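Local coordinates for glucose-6-phosphate isomerase like protein (Thermus thermophilus, PDB 1WIW) that probably interconverts phosphorylated sugars, as glucose-6-phosphate and mannose-6-phosphate isomerases of the PGI/PMI family do, at residues Y158-R163 with P215-L220; P165-P170 with S189-P194. All coordinates share one frame; numbering follows the deposited sequence.

Contact 1 (Y158-R163 with P215-L220); sequences YTLLER and PLAAVL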
loop_
_atom_site.group_PDB
_atom_site.type_symbol
_atom_site.label_atom_id
_atom_site.label_comp_id
_atom_site.label_asym_id
_atom_site.label_seq_id
_atom_site.Cartn_x
_atom_site.Cartn_y
_atom_site.Cartn_z
ATOM N N TYR B 158 -14.206 16.739 11.347
ATOM C CA TYR B 158 -15.661 16.735 11.259
ATOM C C TYR B 158 -16.120 16.136 9.931
ATOM O O TYR B 158 -17.122 15.426 9.875
ATOM C CB TYR B 158 -16.208 18.155 11.421
ATOM C CG TYR B 158 -16.335 18.586 12.866
ATOM C CD1 TYR B 158 -17.224 17.939 13.728
ATOM C CD2 TYR B 158 -15.558 19.619 13.378
ATOM C CE1 TYR B 158 -17.334 18.309 15.068
ATOM C CE2 TYR B 158 -15.659 20.001 14.717
ATOM C CZ TYR B 158 -16.549 19.338 15.555
ATOM O OH TYR B 158 -16.646 19.694 16.878
ATOM N N THR B 159 -15.383 16.419 8.863
ATOM C CA THR B 159 -15.716 15.889 7.537
ATOM C C THR B 159 -15.521 14.369 7.466
ATOM O O THR B 159 -16.241 13.666 6.743
ATOM C CB THR B 159 -14.836 16.533 6.445
ATOM O OG1 THR B 159 -15.051 17.950 6.427
ATOM C CG2 THR B 159 -15.169 15.946 5.075
ATOM N N LEU B 160 -14.537 13.867 8.208
ATOM C CA LEU B 160 -14.238 12.440 8.219
ATOM C C LEU B 160 -15.088 11.658 9.226
ATOM O O LEU B 160 -15.132 10.427 9.187
ATOM C CB LEU B 160 -12.742 12.234 8.505
ATOM C CG LEU B 160 -11.766 12.134 7.320
ATOM C CD1 LEU B 160 -12.254 12.925 6.132
ATOM C CD2 LEU B 160 -10.386 12.595 7.763
ATOM N N LEU B 161 -15.771 12.374 10.114
ATOM C CA LEU B 161 -16.609 11.735 11.124
ATOM C C LEU B 161 -17.654 10.827 10.478
ATOM O O LEU B 161 -18.440 11.266 9.640
ATOM C CB LEU B 161 -17.298 12.797 11.991
ATOM C CG LEU B 161 -18.291 12.308 13.053
ATOM C CD1 LEU B 161 -17.608 11.381 14.036
ATOM C CD2 LEU B 161 -18.888 13.508 13.777
ATOM N N GLU B 162 -17.638 9.556 10.871
ATOM C CA GLU B 162 -18.567 8.553 10.357
ATOM C C GLU B 162 -18.486 8.341 8.849
ATOM O O GLU B 162 -19.486 8.057 8.183
ATOM C CB GLU B 162 -19.996 8.898 10.780
ATOM C CG GLU B 162 -20.195 8.763 12.283
ATOM C CD GLU B 162 -21.606 9.068 12.725
ATOM O OE1 GLU B 162 -22.542 8.408 12.224
ATOM O OE2 GLU B 162 -21.777 9.965 13.578
ATOM N N ARG B 163 -17.280 8.490 8.317
ATOM C CA ARG B 163 -17.034 8.264 6.901
ATOM C C ARG B 163 -15.806 7.385 6.785
ATOM O O ARG B 163 -15.067 7.215 7.753
ATOM C CB ARG B 163 -16.788 9.574 6.155
ATOM C CG ARG B 163 -18.052 10.364 5.860
ATOM C CD ARG B 163 -17.815 11.282 4.678
ATOM N NE ARG B 163 -18.031 12.679 5.022
ATOM C CZ ARG B 163 -19.225 13.252 5.094
ATOM N NH1 ARG B 163 -20.314 12.545 4.838
ATOM N NH2 ARG B 163 -19.326 14.528 5.437
ATOM N N PRO B 215 -19.981 5.960 4.022
ATOM C CA PRO B 215 -19.737 6.655 2.755
ATOM C C PRO B 215 -18.281 7.114 2.666
ATOM O O PRO B 215 -17.669 7.461 3.677
ATOM C CB PRO B 215 -20.724 7.822 2.804
ATOM C CG PRO B 215 -20.863 8.087 4.273
ATOM C CD PRO B 215 -20.952 6.697 4.848
ATOM N N LEU B 216 -17.731 7.114 1.460
ATOM C CA LEU B 216 -16.341 7.509 1.260
ATOM C C LEU B 216 -16.080 9.010 1.370
ATOM O O LEU B 216 -16.930 9.835 1.043
ATOM C CB LEU B 216 -15.855 7.019 -0.104
ATOM C CG LEU B 216 -15.689 5.509 -0.287
ATOM C CD1 LEU B 216 -15.492 5.196 -1.758
ATOM C CD2 LEU B 216 -14.500 5.016 0.534
ATOM N N ALA B 217 -14.886 9.344 1.842
ATOM C CA ALA B 217 -14.449 10.727 1.966
ATOM C C ALA B 217 -13.074 10.757 1.306
ATOM O O ALA B 217 -12.088 10.284 1.875
ATOM C CB ALA B 217 -14.337 11.126 3.433
ATOM N N ALA B 218 -13.012 11.283 0.091
ATOM C CA ALA B 218 -11.743 11.353 -0.612
ATOM C C ALA B 218 -10.899 12.468 -0.014
ATOM O O ALA B 218 -11.389 13.577 0.210
ATOM C CB ALA B 218 -11.976 11.602 -2.091
ATOM N N VAL B 219 -9.636 12.165 0.263
ATOM C CA VAL B 219 -8.730 13.163 0.827
ATOM C C VAL B 219 -7.506 13.241 -0.067
ATOM O O VAL B 219 -6.639 12.369 -0.020
ATOM C CB VAL B 219 -8.289 12.788 2.257
ATOM C CG1 VAL B 219 -7.400 13.879 2.828
ATOM C CG2 VAL B 219 -9.507 12.589 3.142
ATOM N N LEU B 220 -7.447 14.276 -0.898
ATOM C CA LEU B 220 -6.320 14.443 -1.806
ATOM C C LEU B 220 -5.215 15.206 -1.079
ATOM O O LEU B 220 -5.380 16.365 -0.711
ATOM C CB LEU B 220 -6.768 15.192 -3.065
ATOM C CG LEU B 220 -8.025 14.613 -3.729
ATOM C CD1 LEU B 220 -8.353 15.386 -4.994
ATOM C CD2 LEU B 220 -7.813 13.137 -4.049
#

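Contact 2 (P165-P170 with S189-P194); sequences PLFYSP and SLSLTP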
loop_
_atom_site.group_PDB
_atom_site.type_symbol
_atom_site.label_atom_id
_atom_site.label_comp_id
_atom_site.label_asym_id
_atom_site.label_seq_id
_atom_site.Cartn_x
_atom_site.Cartn_y
_atom_site.Cartn_z
ATOM N N PRO B 165 -12.465 7.367 5.096
ATOM C CA PRO B 165 -11.539 8.183 4.308
ATOM C C PRO B 165 -10.673 7.416 3.320
ATOM O O PRO B 165 -10.189 6.315 3.598
ATOM C CB PRO B 165 -10.718 8.917 5.375
ATOM C CG PRO B 165 -10.751 7.993 6.537
ATOM C CD PRO B 165 -12.158 7.447 6.535
ATOM N N LEU B 166 -10.505 8.017 2.149
ATOM C CA LEU B 166 -9.693 7.459 1.080
ATOM C C LEU B 166 -8.575 8.472 0.846
ATOM O O LEU B 166 -8.818 9.550 0.302
ATOM C CB LEU B 166 -10.540 7.287 -0.184
ATOM C CG LEU B 166 -9.833 6.982 -1.510
ATOM C CD1 LEU B 166 -8.905 5.789 -1.362
ATOM C CD2 LEU B 166 -10.887 6.731 -2.590
ATOM N N PHE B 167 -7.360 8.128 1.271
ATOM C CA PHE B 167 -6.213 9.019 1.130
ATOM C C PHE B 167 -5.420 8.773 -0.148
ATOM O O PHE B 167 -5.049 7.636 -0.447
ATOM C CB PHE B 167 -5.270 8.872 2.327
ATOM C CG PHE B 167 -5.920 9.131 3.655
ATOM C CD1 PHE B 167 -6.150 8.090 4.546
ATOM C CD2 PHE B 167 -6.287 10.417 4.023
ATOM C CE1 PHE B 167 -6.736 8.330 5.791
ATOM C CE2 PHE B 167 -6.874 10.667 5.264
ATOM C CZ PHE B 167 -7.097 9.619 6.148
ATOM N N TYR B 168 -5.158 9.850 -0.887
ATOM C CA TYR B 168 -4.398 9.786 -2.136
ATOM C C TYR B 168 -3.332 10.891 -2.118
ATOM O O TYR B 168 -3.660 12.073 -2.029
ATOM C CB TYR B 168 -5.333 9.981 -3.334
ATOM C CG TYR B 168 -4.640 9.917 -4.680
ATOM C CD1 TYR B 168 -4.951 10.832 -5.687
ATOM C CD2 TYR B 168 -3.659 8.959 -4.940
ATOM C CE1 TYR B 168 -4.296 10.797 -6.922
ATOM C CE2 TYR B 168 -3.000 8.916 -6.170
ATOM C CZ TYR B 168 -3.324 9.841 -7.154
ATOM O OH TYR B 168 -2.653 9.823 -8.357
ATOM N N SER B 169 -2.062 10.494 -2.187
ATOM C CA SER B 169 -0.944 11.434 -2.158
ATOM C C SER B 169 0.005 11.261 -3.341
ATOM O O SER B 169 1.040 10.602 -3.234
ATOM C CB SER B 169 -0.154 11.270 -0.859
ATOM O OG SER B 169 0.355 9.949 -0.733
ATOM N N PRO B 170 -0.334 11.871 -4.482
ATOM C CA PRO B 170 0.446 11.822 -5.724
ATOM C C PRO B 170 1.906 12.265 -5.578
ATOM O O PRO B 170 2.801 11.659 -6.165
ATOM C CB PRO B 170 -0.326 12.758 -6.657
ATOM C CG PRO B 170 -1.717 12.694 -6.151
ATOM C CD PRO B 170 -1.537 12.704 -4.655
ATOM N N SER B 189 -9.492 4.434 13.827
ATOM C CA SER B 189 -10.459 4.324 12.741
ATOM C C SER B 189 -9.893 3.762 11.445
ATOM O O SER B 189 -8.705 3.879 11.155
ATOM C CB SER B 189 -11.085 5.697 12.457
ATOM O OG SER B 189 -11.743 6.212 13.607
ATOM N N LEU B 190 -10.782 3.164 10.665
ATOM C CA LEU B 190 -10.444 2.554 9.392
ATOM C C LEU B 190 -10.389 3.599 8.277
ATOM O O LEU B 190 -11.144 4.565 8.289
ATOM C CB LEU B 190 -11.504 1.502 9.052
ATOM C CG LEU B 190 -11.341 0.651 7.797
ATOM C CD1 LEU B 190 -10.167 -0.293 7.984
ATOM C CD2 LEU B 190 -12.624 -0.145 7.539
ATOM N N SER B 191 -9.486 3.393 7.323
ATOM C CA SER B 191 -9.339 4.263 6.162
ATOM C C SER B 191 -8.674 3.416 5.090
ATOM O O SER B 191 -8.203 2.312 5.373
ATOM C CB SER B 191 -8.465 5.485 6.476
ATOM O OG SER B 191 -7.132 5.116 6.787
ATOM N N LEU B 192 -8.649 3.900 3.856
ATOM C CA LEU B 192 -7.994 3.120 2.817
ATOM C C LEU B 192 -7.172 3.955 1.867
ATOM O O LEU B 192 -7.261 5.183 1.843
ATOM C CB LEU B 192 -8.993 2.301 2.002
ATOM C CG LEU B 192 -9.788 3.036 0.932
ATOM C CD1 LEU B 192 -10.235 2.049 -0.146
ATOM C CD2 LEU B 192 -10.964 3.735 1.578
ATOM N N THR B 193 -6.390 3.243 1.071
ATOM C CA THR B 193 -5.500 3.822 0.087
ATOM C C THR B 193 -5.771 3.162 -1.256
ATOM O O THR B 193 -6.201 2.009 -1.316
ATOM C CB THR B 193 -4.039 3.545 0.482
ATOM O OG1 THR B 193 -3.707 4.336 1.630
ATOM C CG2 THR B 193 -3.092 3.866 -0.657
ATOM N N PRO B 194 -5.551 3.893 -2.354
ATOM C CA PRO B 194 -5.791 3.282 -3.663
ATOM C C PRO B 194 -4.572 2.442 -4.032
ATOM O O PRO B 194 -3.524 2.547 -3.398
ATOM C CB PRO B 194 -5.967 4.487 -4.577
ATOM C CG PRO B 194 -5.055 5.506 -3.955
ATOM C CD PRO B 194 -5.333 5.345 -2.477
#

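Contact 1 (Y158-R163 with P215-L220)
Arg163 and Pro215 bring the two backbones to 5.2 Å between their CA atoms, where a type II turn from Leu160 to Arg163, closed by Arg163 N to Leu160 O at 3.0 Å, leaves helix 152-160 beside the start of strand 216-221. No hydrogen bond joins 158-163 to 215-220; the aliphatic stem of Arg163 does most of the touching. Its CB rests 3.4 Å from Pro215 O, its CG meets CG of the Pro215 ring with the two side chains at about a right angle, and its CD lies 3.7 Å from Ala217 CB, a methyl that also sits at the edge of the guanidinium. A bend at chi3 (-121°) turns the head back to the helix end, where NE donates to Thr159 O at 2.7 Å in a bent bond, the oxygen 29° out of the guanidinium plane, while NH1 forms a salt bridge with Asp239. With only the methyl of an alanine here, Asp239 would probably lose its charged mate, Thr159 O this donor, and Ala217 CB its packing against CD. Deeper in, Leu160 reaches over with CD1, 3.9 Å from Ala217 CB and 4.1 Å from Val219 CG2. The helix end and turn thus pack on the Ala217 and Val219 side of strand 216-221, the middle strand of a parallel sheet, between strand 164-168, which follows directly in the chain, and strand 240-244, whose Ala240 touches Arg163.

Contact 2 (P165-P170 with S189-P194)
Leu192 and Pro194, which have the most surface buried here, belong to a run, 190-194, whose direction is 29° from that of strand residues 165-168. Leu192 grips the strand through its backbone: its N donates to Pro165 O at 2.9 Å, and its O accepts from Phe167 N at 3.0 Å, both bonds fairly straight. This forms a single parallel bridge centred on Leu166, whose CA also makes a C-H...O contact to Leu192 O. The side chain of Leu166, with CG anti to its own amide N (chi1 168°), sends CD1 to Leu192 CG at 3.7 Å and on to Pro194 CD at 3.8 Å, so one methyl bridges both residues. Beyond Leu192, Pro194 sets its CD 3.1 Å from Phe167 O, a buried carbonyl with no hydrogen-bond partner, and its CG 3.9 Å from Tyr168 CD2, the Tyr168 and Pro194 side chains crossing at about a right angle. On the Pro165 side, Ser191 presents OG to the edge of the Phe167 ring, in its plane and 3.4 Å from CE1, while its CB packs tightly against Pro165 CG. Gln180 of the second subunit donates to Thr193 O, and the two copies of Leu192 meet across the interface. Through one bridge, the irregular segment 189-194, which follows helix 174-185, adds to strand 164-168, within this chain an outermost strand of a parallel sheet consistent with the Rossmann-like SIS fold.

Contacts 1 and 2 lie with centres about 10 Å apart, joined by the pairing of strands 164-168 and 216-221. Leu166 probably ties them by two backbone hydrogen bonds, its O to Val219 N at 2.7 Å and its N to Ala217 O at 2.8 Å, so its backbone links strand 216-221 to the bridge with Leu192. Side chains continue the join: Val219 CB packs 3.6 Å from Phe167 CD2, and Leu160 CG lies 3.9 Å from Pro165 CB. Both contacts reach the second subunit, where Leu216 of contact 1 packs on Leu190 of the other chain. Tyr168 lies near, without touching, a possible Rossmann-type glycine motif after strand 216-221.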